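Local coordinates for protein carboxyvinyl-carboxyphosphonate phosphorylmutase (Bacillus anthracis, PDB 4IQD) that belongs to the phosphoenolpyruvate phosphomutase family of TIM-barrel proteins and binds pyruvic acid in several pockets, at residues N28-I33 / Q238-P243; A58-S63 / T75-R80; N217-G222 / Y242-L247. All coordinates share one frame; numbering follows the deposited sequence.

Interaction 1. Residues N28-I33 / Q238-P243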
# COMPACT_ATOMS: atom_id res chain seq x y z
N ASN A 28 -32.59 1.12 4.55
CA ASN A 28 -33.43 0.09 3.96
C ASN A 28 -32.65 -0.77 2.96
O ASN A 28 -32.86 -1.98 2.88
CB ASN A 28 -34.63 0.74 3.27
CG ASN A 28 -35.87 -0.12 3.33
OD1 ASN A 28 -35.92 -1.10 4.07
ND2 ASN A 28 -36.88 0.25 2.56
N GLU A 29 -31.75 -0.13 2.22
CA GLU A 29 -30.95 -0.83 1.21
C GLU A 29 -29.62 -1.31 1.77
O GLU A 29 -29.01 -0.64 2.61
CB GLU A 29 -30.73 0.07 -0.01
CG GLU A 29 -31.27 -0.51 -1.32
CD GLU A 29 -30.35 -1.56 -1.93
OE1 GLU A 29 -29.38 -1.18 -2.61
OE2 GLU A 29 -30.59 -2.77 -1.72
N ILE A 30 -29.18 -2.47 1.31
CA ILE A 30 -27.98 -3.10 1.85
C ILE A 30 -26.74 -2.24 1.63
O ILE A 30 -26.60 -1.59 0.59
CB ILE A 30 -27.79 -4.53 1.28
CG1 ILE A 30 -26.60 -5.23 1.94
CG2 ILE A 30 -27.64 -4.48 -0.23
CD1 ILE A 30 -26.89 -6.64 2.38
N LEU A 31 -25.86 -2.21 2.62
CA LEU A 31 -24.64 -1.42 2.54
C LEU A 31 -23.48 -2.28 2.06
O LEU A 31 -23.12 -3.27 2.69
CB LEU A 31 -24.31 -0.82 3.90
CG LEU A 31 -22.98 -0.07 3.99
CD1 LEU A 31 -23.03 1.20 3.14
CD2 LEU A 31 -22.64 0.26 5.43
N GLN A 32 -22.89 -1.90 0.93
CA GLN A 32 -21.70 -2.58 0.46
C GLN A 32 -20.46 -1.89 1.02
O GLN A 32 -20.30 -0.68 0.89
CB GLN A 32 -21.65 -2.61 -1.07
CG GLN A 32 -22.74 -3.44 -1.72
CD GLN A 32 -22.57 -3.52 -3.23
OE1 GLN A 32 -22.68 -2.52 -3.93
NE2 GLN A 32 -22.30 -4.72 -3.73
N ILE A 33 -19.59 -2.68 1.66
CA ILE A 33 -18.40 -2.14 2.30
C ILE A 33 -17.15 -2.81 1.74
O ILE A 33 -16.79 -3.91 2.15
CB ILE A 33 -18.45 -2.36 3.82
CG1 ILE A 33 -19.75 -1.83 4.41
CG2 ILE A 33 -17.26 -1.69 4.48
CD1 ILE A 33 -19.82 -1.94 5.91
N GLN A 238 -27.79 -6.68 6.28
CA GLN A 238 -27.92 -5.24 6.12
C GLN A 238 -26.61 -4.57 5.74
O GLN A 238 -26.54 -3.36 5.54
CB GLN A 238 -28.51 -4.63 7.39
CG GLN A 238 -29.80 -5.30 7.81
CD GLN A 238 -30.34 -4.79 9.12
OE1 GLN A 238 -30.36 -3.58 9.37
NE2 GLN A 238 -30.79 -5.70 9.97
N MSE A 239 -25.55 -5.38 5.63
CA MSE A 239 -24.27 -4.89 5.15
C MSE A 239 -23.44 -6.07 4.68
O MSE A 239 -23.61 -7.19 5.15
CB MSE A 239 -23.53 -4.11 6.25
CG MSE A 239 -22.72 -4.97 7.19
SE MSE A 239 -22.17 -4.02 8.80
CE MSE A 239 -23.85 -4.16 9.79
N VAL A 240 -22.55 -5.81 3.72
CA VAL A 240 -21.71 -6.87 3.17
C VAL A 240 -20.32 -6.35 2.84
O VAL A 240 -20.17 -5.28 2.26
CB VAL A 240 -22.36 -7.51 1.92
CG1 VAL A 240 -22.86 -6.44 0.97
CG2 VAL A 240 -21.38 -8.44 1.22
N ILE A 241 -19.31 -7.11 3.23
CA ILE A 241 -17.93 -6.72 3.01
C ILE A 241 -17.26 -7.50 1.88
O ILE A 241 -17.56 -8.67 1.65
CB ILE A 241 -17.09 -6.87 4.29
CG1 ILE A 241 -17.11 -8.32 4.77
CG2 ILE A 241 -17.60 -5.95 5.39
CD1 ILE A 241 -16.26 -8.56 5.99
N TYR A 242 -16.35 -6.83 1.18
CA TYR A 242 -15.52 -7.44 0.16
C TYR A 242 -14.08 -7.15 0.56
O TYR A 242 -13.43 -6.27 0.00
CB TYR A 242 -15.85 -6.85 -1.22
CG TYR A 242 -17.33 -6.90 -1.56
CD1 TYR A 242 -17.86 -7.94 -2.30
CD2 TYR A 242 -18.19 -5.90 -1.13
CE1 TYR A 242 -19.20 -7.99 -2.61
CE2 TYR A 242 -19.54 -5.94 -1.43
CZ TYR A 242 -20.04 -6.99 -2.17
OH TYR A 242 -21.38 -7.04 -2.48
N PRO A 243 -13.58 -7.90 1.56
CA PRO A 243 -12.42 -7.55 2.39
C PRO A 243 -11.07 -7.51 1.68
O PRO A 243 -10.28 -6.60 1.93
CB PRO A 243 -12.39 -8.67 3.44
CG PRO A 243 -13.72 -9.31 3.38
CD PRO A 243 -14.16 -9.19 1.96

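Interaction 2. Residues A58-S63 / T75-R80. With PYR (pyruvic acid), chain F.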
# COMPACT_ATOMS: atom_id res chain seq x y z
N ALA A 58 -6.26 -9.35 6.93
CA ALA A 58 -5.73 -10.17 5.85
C ALA A 58 -5.06 -9.31 4.79
O ALA A 58 -3.88 -9.50 4.49
CB ALA A 58 -6.84 -11.00 5.23
N ALA A 59 -5.81 -8.37 4.24
CA ALA A 59 -5.29 -7.50 3.19
C ALA A 59 -4.17 -6.61 3.69
O ALA A 59 -3.18 -6.39 2.98
CB ALA A 59 -6.41 -6.67 2.60
N TYR A 60 -4.32 -6.11 4.91
CA TYR A 60 -3.31 -5.23 5.48
C TYR A 60 -1.98 -5.95 5.58
O TYR A 60 -0.98 -5.49 5.02
CB TYR A 60 -3.71 -4.75 6.87
CG TYR A 60 -2.64 -3.89 7.50
CD1 TYR A 60 -2.22 -2.72 6.90
CD2 TYR A 60 -2.03 -4.26 8.70
CE1 TYR A 60 -1.24 -1.93 7.46
CE2 TYR A 60 -1.04 -3.48 9.27
CZ TYR A 60 -0.65 -2.31 8.65
OH TYR A 60 0.33 -1.52 9.20
N THR A 61 -1.97 -7.07 6.28
CA THR A 61 -0.75 -7.83 6.48
C THR A 61 -0.15 -8.24 5.14
O THR A 61 1.04 -8.05 4.92
CB THR A 61 -1.02 -9.08 7.32
OG1 THR A 61 -2.10 -9.83 6.75
CG2 THR A 61 -1.39 -8.68 8.74
N ALA A 62 -0.99 -8.76 4.26
CA ALA A 62 -0.53 -9.17 2.93
C ALA A 62 0.14 -8.01 2.20
O ALA A 62 1.13 -8.22 1.50
CB ALA A 62 -1.68 -9.73 2.12
N SER A 63 -0.39 -6.80 2.36
CA SER A 63 0.23 -5.61 1.79
C SER A 63 1.65 -5.44 2.29
O SER A 63 2.57 -5.18 1.51
CB SER A 63 -0.57 -4.35 2.14
OG SER A 63 -1.91 -4.43 1.68
N THR A 75 -0.96 -0.32 16.80
CA THR A 75 -0.44 0.96 16.34
C THR A 75 -0.35 1.02 14.81
O THR A 75 -0.71 2.02 14.20
CB THR A 75 0.96 1.24 16.92
OG1 THR A 75 0.90 1.22 18.35
CG2 THR A 75 1.48 2.59 16.46
N GLU A 76 0.11 -0.08 14.22
CA GLU A 76 0.24 -0.18 12.77
C GLU A 76 -1.12 -0.13 12.09
O GLU A 76 -1.31 0.58 11.11
CB GLU A 76 0.94 -1.49 12.39
CG GLU A 76 2.41 -1.53 12.77
CD GLU A 76 3.00 -2.92 12.61
OE1 GLU A 76 2.35 -3.89 13.04
OE2 GLU A 76 4.12 -3.04 12.06
N VAL A 77 -2.06 -0.91 12.62
CA VAL A 77 -3.40 -0.99 12.05
C VAL A 77 -4.11 0.36 12.16
O VAL A 77 -4.82 0.77 11.24
CB VAL A 77 -4.23 -2.08 12.74
CG1 VAL A 77 -5.61 -2.18 12.10
CG2 VAL A 77 -3.51 -3.41 12.66
N ALA A 78 -3.91 1.04 13.28
CA ALA A 78 -4.54 2.33 13.52
C ALA A 78 -3.98 3.42 12.60
O ALA A 78 -4.67 4.38 12.28
CB ALA A 78 -4.39 2.73 14.98
N GLU A 79 -2.73 3.26 12.17
CA GLU A 79 -2.12 4.23 11.26
C GLU A 79 -2.59 4.05 9.82
O GLU A 79 -2.84 5.03 9.13
CB GLU A 79 -0.60 4.15 11.32
CG GLU A 79 0.04 5.18 12.24
CD GLU A 79 1.42 5.59 11.78
OE1 GLU A 79 1.79 6.76 11.99
OE2 GLU A 79 2.14 4.74 11.20
N ARG A 80 -2.69 2.81 9.37
CA ARG A 80 -3.21 2.56 8.03
C ARG A 80 -4.67 2.99 7.97
O ARG A 80 -5.13 3.48 6.94
CB ARG A 80 -3.05 1.09 7.65
CG ARG A 80 -3.50 0.74 6.23
CD ARG A 80 -2.76 1.54 5.16
NE ARG A 80 -1.32 1.34 5.18
CZ ARG A 80 -0.68 0.35 4.55
NH1 ARG A 80 -1.37 -0.55 3.86
NH2 ARG A 80 0.64 0.25 4.63
C PYR F . 2.39 3.20 6.79
O PYR F . 3.26 3.50 7.73
OXT PYR F . 2.79 2.66 5.67
CA PYR F . 1.04 3.46 7.00
O3 PYR F . 0.13 2.73 6.40
CB PYR F . 0.62 4.58 7.91

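Interaction 3. Residues N217-G222 / Y242-L247. With PYR (pyruvic acid), chain C.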
# COMPACT_ATOMS: atom_id res chain seq x y z
N ASN A 217 -19.89 -11.75 4.81
CA ASN A 217 -18.49 -11.72 4.39
C ASN A 217 -18.30 -12.23 2.97
O ASN A 217 -18.20 -13.44 2.76
CB ASN A 217 -17.65 -12.57 5.34
CG ASN A 217 -16.17 -12.57 4.98
OD1 ASN A 217 -15.67 -11.66 4.32
ND2 ASN A 217 -15.47 -13.61 5.42
N MSE A 218 -18.25 -11.32 2.00
CA MSE A 218 -18.02 -11.76 0.63
C MSE A 218 -16.57 -11.81 0.18
O MSE A 218 -16.16 -11.10 -0.73
CB MSE A 218 -18.87 -10.99 -0.37
CG MSE A 218 -20.18 -11.68 -0.64
SE MSE A 218 -20.10 -13.24 -1.82
CE MSE A 218 -19.04 -14.52 -0.83
N THR A 219 -15.81 -12.69 0.81
CA THR A 219 -14.43 -12.91 0.43
C THR A 219 -14.38 -14.05 -0.60
O THR A 219 -15.16 -14.99 -0.53
CB THR A 219 -13.55 -13.22 1.65
OG1 THR A 219 -12.18 -13.32 1.25
CG2 THR A 219 -13.99 -14.50 2.34
N GLU A 220 -13.48 -13.93 -1.57
CA GLU A 220 -13.43 -14.86 -2.68
C GLU A 220 -12.78 -16.18 -2.28
O GLU A 220 -11.93 -16.21 -1.39
CB GLU A 220 -12.68 -14.25 -3.87
CG GLU A 220 -13.24 -12.91 -4.34
CD GLU A 220 -12.83 -11.75 -3.46
OE1 GLU A 220 -11.85 -11.89 -2.70
OE2 GLU A 220 -13.50 -10.69 -3.52
N PHE A 221 -13.18 -17.26 -2.94
CA PHE A 221 -12.63 -18.60 -2.70
C PHE A 221 -12.80 -19.05 -1.25
O PHE A 221 -11.92 -19.71 -0.71
CB PHE A 221 -11.16 -18.66 -3.10
CG PHE A 221 -10.83 -17.88 -4.33
CD1 PHE A 221 -11.30 -18.30 -5.56
CD2 PHE A 221 -10.05 -16.74 -4.27
CE1 PHE A 221 -11.01 -17.59 -6.71
CE2 PHE A 221 -9.75 -16.03 -5.41
CZ PHE A 221 -10.23 -16.45 -6.63
N GLY A 222 -13.92 -18.68 -0.64
CA GLY A 222 -14.17 -19.02 0.74
C GLY A 222 -15.39 -19.90 0.91
O GLY A 222 -15.90 -20.46 -0.06
N TYR A 242 -16.35 -6.83 1.18
CA TYR A 242 -15.52 -7.44 0.16
C TYR A 242 -14.08 -7.15 0.56
O TYR A 242 -13.43 -6.27 0.00
CB TYR A 242 -15.85 -6.85 -1.22
CG TYR A 242 -17.33 -6.90 -1.56
CD1 TYR A 242 -17.86 -7.94 -2.30
CD2 TYR A 242 -18.19 -5.90 -1.13
CE1 TYR A 242 -19.20 -7.99 -2.61
CE2 TYR A 242 -19.54 -5.94 -1.43
CZ TYR A 242 -20.04 -6.99 -2.17
OH TYR A 242 -21.38 -7.04 -2.48
N PRO A 243 -13.58 -7.90 1.56
CA PRO A 243 -12.42 -7.55 2.39
C PRO A 243 -11.07 -7.51 1.68
O PRO A 243 -10.28 -6.60 1.93
CB PRO A 243 -12.39 -8.67 3.44
CG PRO A 243 -13.72 -9.31 3.38
CD PRO A 243 -14.16 -9.19 1.96
N VAL A 244 -10.81 -8.49 0.82
CA VAL A 244 -9.45 -8.69 0.33
C VAL A 244 -9.34 -8.47 -1.18
O VAL A 244 -8.26 -8.52 -1.76
CB VAL A 244 -8.96 -10.10 0.70
CG1 VAL A 244 -7.45 -10.20 0.57
CG2 VAL A 244 -9.37 -10.42 2.12
N THR A 245 -10.49 -8.20 -1.80
CA THR A 245 -10.58 -8.07 -3.24
C THR A 245 -9.58 -7.08 -3.82
O THR A 245 -8.95 -7.35 -4.83
CB THR A 245 -12.00 -7.63 -3.65
OG1 THR A 245 -12.96 -8.34 -2.87
CG2 THR A 245 -12.23 -7.91 -5.12
N SER A 246 -9.42 -5.94 -3.15
CA SER A 246 -8.53 -4.89 -3.63
C SER A 246 -7.10 -5.38 -3.80
O SER A 246 -6.42 -5.03 -4.77
CB SER A 246 -8.56 -3.68 -2.69
OG SER A 246 -8.00 -4.00 -1.43
N LEU A 247 -6.63 -6.20 -2.86
CA LEU A 247 -5.27 -6.71 -2.91
C LEU A 247 -5.14 -7.88 -3.88
O LEU A 247 -4.09 -8.06 -4.50
CB LEU A 247 -4.80 -7.11 -1.50
CG LEU A 247 -3.41 -7.74 -1.41
CD1 LEU A 247 -2.60 -7.09 -0.30
CD2 LEU A 247 -3.52 -9.24 -1.18
C PYR C . -10.80 -10.95 6.51
O PYR C . -10.18 -10.29 5.56
OXT PYR C . -11.08 -10.33 7.63
CA PYR C . -11.14 -12.29 6.31
O3 PYR C . -11.67 -12.99 7.28
CB PYR C . -10.91 -12.93 4.97
O HOH W 1 -12.45 -10.46 -0.33

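Interaction 1. Residues N28-I33 / Q238-P243
The side-chain amide of Gln-32 and the phenol ring of Tyr-242 meet with their planes nearly perpendicular, 80° apart. NE2 of Gln-32 donates to OH of Tyr-242 over 2.8 Å, and the acceptor lies close to the amide plane; the ring itself takes NE2 and the carbonyl O of Ile-33 from oblique directions, with CB of Gln-32 4.0 Å from its CE2. With chi1 at -66° and an extended chain beyond CG, Gln-32 runs alongside Val-240 before its amide arrives at the hydroxyl. This pair flanks the seam of the TIM barrel, where the first strand, 31-34, runs parallel to the last, 239-242. The axes of the short strand pieces approach to 4.7 Å and run 20° apart. Four backbone hydrogen bonds join them: Leu-31 N to Gln-238 O, Val-240 N to Leu-31 O, Ile-33 N to Val-240 O and Tyr-242 N to Ile-33 O. Leu-31, Ile-33, Met-239 (selenomethionine) and Ile-241 lie on one face of the sheet, where helix 14-26 covers Leu-31, Ile-33 and Met-239. Gln-32 and Val-240 occupy the other, on which Gln-32 packs against Ala-229 of helix 229-234. The second subunit reaches this side too: Gly-265 of that chain packs on both Gln-32 and Tyr-242. On the first face CB of Leu-31 stands 4.1 Å from CB of Met-239, while further along the strands CB of Ile-33 rests 4.0 Å from CG2 of Ile-241.

Interaction 2. Residues A58-S63 / T75-R80
This is a buried helix-to-helix contact carried largely by one aromatic side chain: Tyr-60 of helix 57-63 bridges to helix 74-88 and meets Glu-76, Val-77 and Arg-80. The two short axes come no closer than 11.5 Å and are turned 99° to each other, so the ring has to reach across from one backbone to the other. CG of Tyr-60 stands anti to the backbone N (chi1 177°), which carries the ring straight out toward the second helix. Its hydroxyl ends beside the helix backbone, with OH 3.2 Å from CB of Glu-76; on one flank CE2 lies 4.2 Å from CG2 of Val-77. The opposite flank belongs to Arg-80. There CE1 of Tyr-60 lies 3.5 Å from CB of Arg-80 and sits over the centre of one guanidinium face, the ring presenting its edge to that face. Both helices lie on the connection between the parallel barrel strands 53-55 and 92-95, a beta-alpha-beta crossover, and Val-77 and Arg-80 also rest on Leu-55 of the first of these strands. Bends at chi2 and chi3 fold the arginine back beside the tyrosine. NH1 is bonded to the carbonyl O of His-37, while the guanidinium edge turns to a pyruvic acid. Arg-80 NE and O3 of the pyruvic acid stand 2.4 Å apart, very short, so the exact value is doubtful; NH2 adds weak bonds to O3 and OXT. The same ligand is hydrogen-bonded by Arg-80 of the second subunit, and the two arginines pack on each other across the interface. On the first helix, Ser-63 OG donates to Ala-59 O over 2.7 Å, reaching that carbonyl from the face opposite Ser-63 N.

Interaction 3. Residues N217-G222 / Y242-L247
Glu-220 and Thr-245 meet at about a right angle, the threonine OG1 donating to carboxylate OE2 over a very short 2.5 Å. The glutamate gets there by a bend: CG leaves anti to the carbonyl carbon, then chi2 of 78° folds the carboxylate toward the start of helix 245-264. OG1 of Thr-245 also stands anti to its carbonyl carbon, which brings both OG1 and the methyl CG2 to OE2. The other carboxylate oxygen, OE1, accepts from a water at 2.8 Å; that water in turn accepts from Val-244 N and has a weak link to Thr-219 OG1. OE1 is further paired with Arg-248, and OE2 with Gln-267 of the second subunit, so the whole group is gripped from several directions. These segments leave the ends of the last two TIM-barrel strands, 215-217 and 239-242, and an inverse gamma turn centred on Met-218 swings the first of them into its loop. Selenomethionine Met-218 sets CB 3.7 Å from CD1 of Tyr-242, while bends at chi2 and chi3 lead its selenium away. OD1 of Asn-217 ends 3.2 Å from CG of Pro-243, buried with no hydrogen-bonding partner in the model. Thr-219 and Val-244 run alongside each other in a pyruvic acid pocket, with OG1 of the first 4.1 Å from CG2 of the second. There Pro-243 CB and Val-244 CG2 each approach O of that ligand at 3.5 Å, whereas Thr-219 OG1 stands 4.0 Å from its CB.

Overall arrangement
From the N terminus, residues 28-33 enter the first barrel strand, and interaction 1 joins it to the last strand 205 residues later, closing the longest loop and the barrel. Interaction 2 falls wholly within that loop, as a short closure between two helices. Interaction 3 opens later, at 217-222, still within the loop, but its second segment runs past the end of interaction 1, so the two overlap and share Tyr-242 and Pro-243. Ile-241 O and Met-218 N, 2.8 Å apart, link these two contacts directly. Leu-247 packs against Ala-62 and Ser-63, tying helix 245-264 to interaction 2. All three touch the second subunit.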